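Local coordinates for xylose isomerase-like TIM barrel domain-containing protein (Thermus thermophilus, PDB 3AYV) that is of unknown function but binds zinc ions in a xylose isomerase-like TIM barrel and may take part in protection against oxidative stress, at residues A[114-119]-A[147-152]. Sequence-based numbering, arbitrary orientation.
Sequences PLAEAL and RPVLEA
Ala116 O is held by two groups. His153 NE2, just beyond the end of 147-152, hydrogen-bonds to it and ties the two helices together. Leu119 N adds a weak bond to Ala116 O at 3.4 Å. The main bond of Leu119 N is to Leu115 O at 2.9 Å. Between 114-119 and 147-152 themselves the contacts are all apolar. Val149 is the centre of this packing and uses both of its methyls. Its CG1 lies anti to the backbone N (chi1 -173°). Val149 CG1 meets Leu119 CD1 at 4.1 Å. Val149 CG1 also lies 4.2 Å from Ala116 CA. On the other branch, Val149 CG2 reaches Leu115 CD2 at 4.2 Å. The side chains of Leu119 and Val149 cross at about a right angle. The helices belong to the outer layer of a (beta/alpha)8 TIM barrel. Helix 112-118 lies in the chain between strands 92-96 and 132-136, and helix 147-153 between strands 132-136 and 158-162. The axes of 114-118 and 147-152 approach to 8.9 Å, with 40° between their N-to-C directions. The small side chains of Ala116 and Ala152 meet methyl to methyl, CB to CB, at 3.8 Å. Ala152 is exposed, whereas Leu115, Ala116, Leu119 and Val149 are buried. Leu115 also touches Ser97, next to the zinc ligand His96. The side chains of Leu115 and His96 are about 8 Å apart. Val149 packs further on Ala112 and Leu157.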
loop_
_atom_site.group_PDB
_atom_site.type_symbol
_atom_site.label_atom_id
_atom_site.label_comp_id
_atom_site.label_asym_id
_atom_site.label_seq_id
_atom_site.Cartn_x
_atom_site.Cartn_y
_atom_site.Cartn_z
ATOM N N PRO A 114 11.952 0.169 -17.231
ATOM C CA PRO A 114 11.532 -1.207 -17.466
ATOM C C PRO A 114 10.313 -1.589 -16.618
ATOM O O PRO A 114 9.426 -2.317 -17.098
ATOM C CB PRO A 114 12.780 -2.019 -17.058
ATOM C CG PRO A 114 13.903 -1.125 -17.527
ATOM C CD PRO A 114 13.422 0.256 -17.094
ATOM N N LEU A 115 10.255 -1.103 -15.381
ATOM C CA LEU A 115 9.050 -1.321 -14.553
ATOM C C LEU A 115 7.793 -0.632 -15.152
ATOM O O LEU A 115 6.733 -1.258 -15.259
ATOM C CB LEU A 115 9.262 -0.888 -13.101
ATOM C CG LEU A 115 8.026 -1.109 -12.192
ATOM C CD1 LEU A 115 7.792 -2.627 -12.043
ATOM C CD2 LEU A 115 8.276 -0.458 -10.840
ATOM N N ALA A 116 7.931 0.610 -15.602
ATOM C CA ALA A 116 6.784 1.330 -16.187
ATOM C C ALA A 116 6.245 0.529 -17.363
ATOM O O ALA A 116 5.023 0.405 -17.549
ATOM C CB ALA A 116 7.209 2.731 -16.654
ATOM N N GLU A 117 7.164 -0.007 -18.169
ATOM C CA GLU A 117 6.778 -0.808 -19.309
ATOM C C GLU A 117 6.091 -2.106 -18.881
ATOM O O GLU A 117 5.041 -2.455 -19.400
ATOM C CB GLU A 117 8.003 -1.089 -20.195
ATOM C CG GLU A 117 7.703 -2.104 -21.300
ATOM C CD GLU A 117 8.929 -2.419 -22.128
ATOM O OE1 GLU A 117 9.036 -1.892 -23.260
ATOM O OE2 GLU A 117 9.789 -3.181 -21.620
ATOM N N ALA A 118 6.675 -2.807 -17.913
ATOM C CA ALA A 118 6.122 -4.068 -17.434
ATOM C C ALA A 118 4.740 -3.883 -16.787
ATOM O O ALA A 118 3.906 -4.824 -16.764
ATOM C CB ALA A 118 7.108 -4.740 -16.447
ATOM N N LEU A 119 4.485 -2.682 -16.291
ATOM C CA LEU A 119 3.205 -2.376 -15.654
ATOM C C LEU A 119 2.110 -2.041 -16.668
ATOM O O LEU A 119 0.965 -1.863 -16.273
ATOM C CB LEU A 119 3.346 -1.212 -14.684
ATOM C CG LEU A 119 4.005 -1.602 -13.347
ATOM C CD1 LEU A 119 4.344 -0.342 -12.626
ATOM C CD2 LEU A 119 3.015 -2.471 -12.521
ATOM N N ARG A 147 9.921 8.247 -9.135
ATOM C CA ARG A 147 9.436 9.393 -9.909
ATOM C C ARG A 147 9.259 9.104 -11.431
ATOM O O ARG A 147 8.219 9.451 -11.993
ATOM C CB ARG A 147 10.341 10.617 -9.660
ATOM C CG ARG A 147 9.741 11.925 -10.177
ATOM C CD ARG A 147 10.607 13.112 -9.798
ATOM N NE ARG A 147 10.355 13.559 -8.426
ATOM C CZ ARG A 147 9.354 14.367 -8.076
ATOM N NH1 ARG A 147 8.492 14.805 -8.991
ATOM N NH2 ARG A 147 9.208 14.731 -6.804
ATOM N N PRO A 148 10.255 8.475 -12.096
ATOM C CA PRO A 148 10.057 8.200 -13.537
ATOM C C PRO A 148 8.947 7.176 -13.844
ATOM O O PRO A 148 8.328 7.216 -14.935
ATOM C CB PRO A 148 11.414 7.623 -13.967
ATOM C CG PRO A 148 12.420 8.105 -12.875
ATOM C CD PRO A 148 11.578 7.984 -11.633
ATOM N N VAL A 149 8.703 6.248 -12.925
ATOM C CA VAL A 149 7.606 5.285 -13.125
ATOM C C VAL A 149 6.289 6.051 -13.154
ATOM O O VAL A 149 5.432 5.839 -14.033
ATOM C CB VAL A 149 7.540 4.202 -12.017
ATOM C CG1 VAL A 149 6.491 3.131 -12.361
ATOM C CG2 VAL A 149 8.926 3.542 -11.803
ATOM N N LEU A 150 6.103 6.912 -12.151
ATOM C CA LEU A 150 4.917 7.769 -12.098
ATOM C C LEU A 150 4.805 8.673 -13.322
ATOM O O LEU A 150 3.720 8.793 -13.918
ATOM C CB LEU A 150 4.939 8.611 -10.813
ATOM C CG LEU A 150 5.057 7.780 -9.530
ATOM C CD1 LEU A 150 5.372 8.651 -8.342
ATOM C CD2 LEU A 150 3.742 7.025 -9.317
ATOM N N GLU A 151 5.903 9.308 -13.708
ATOM C CA GLU A 151 5.855 10.264 -14.831
ATOM C C GLU A 151 5.531 9.564 -16.144
ATOM O O GLU A 151 4.779 10.094 -16.968
ATOM C CB GLU A 151 7.203 10.919 -15.028
ATOM C CG GLU A 151 7.741 11.759 -13.954
ATOM C CD GLU A 151 9.090 12.297 -14.417
ATOM O OE1 GLU A 151 10.144 11.669 -14.105
ATOM O OE2 GLU A 151 9.076 13.288 -15.171
ATOM N N ALA A 152 6.136 8.390 -16.356
ATOM C CA ALA A 152 5.868 7.617 -17.567
ATOM C C ALA A 152 4.387 7.289 -17.691
ATOM O O ALA A 152 3.836 7.244 -18.810
ATOM C CB ALA A 152 6.742 6.332 -17.635
#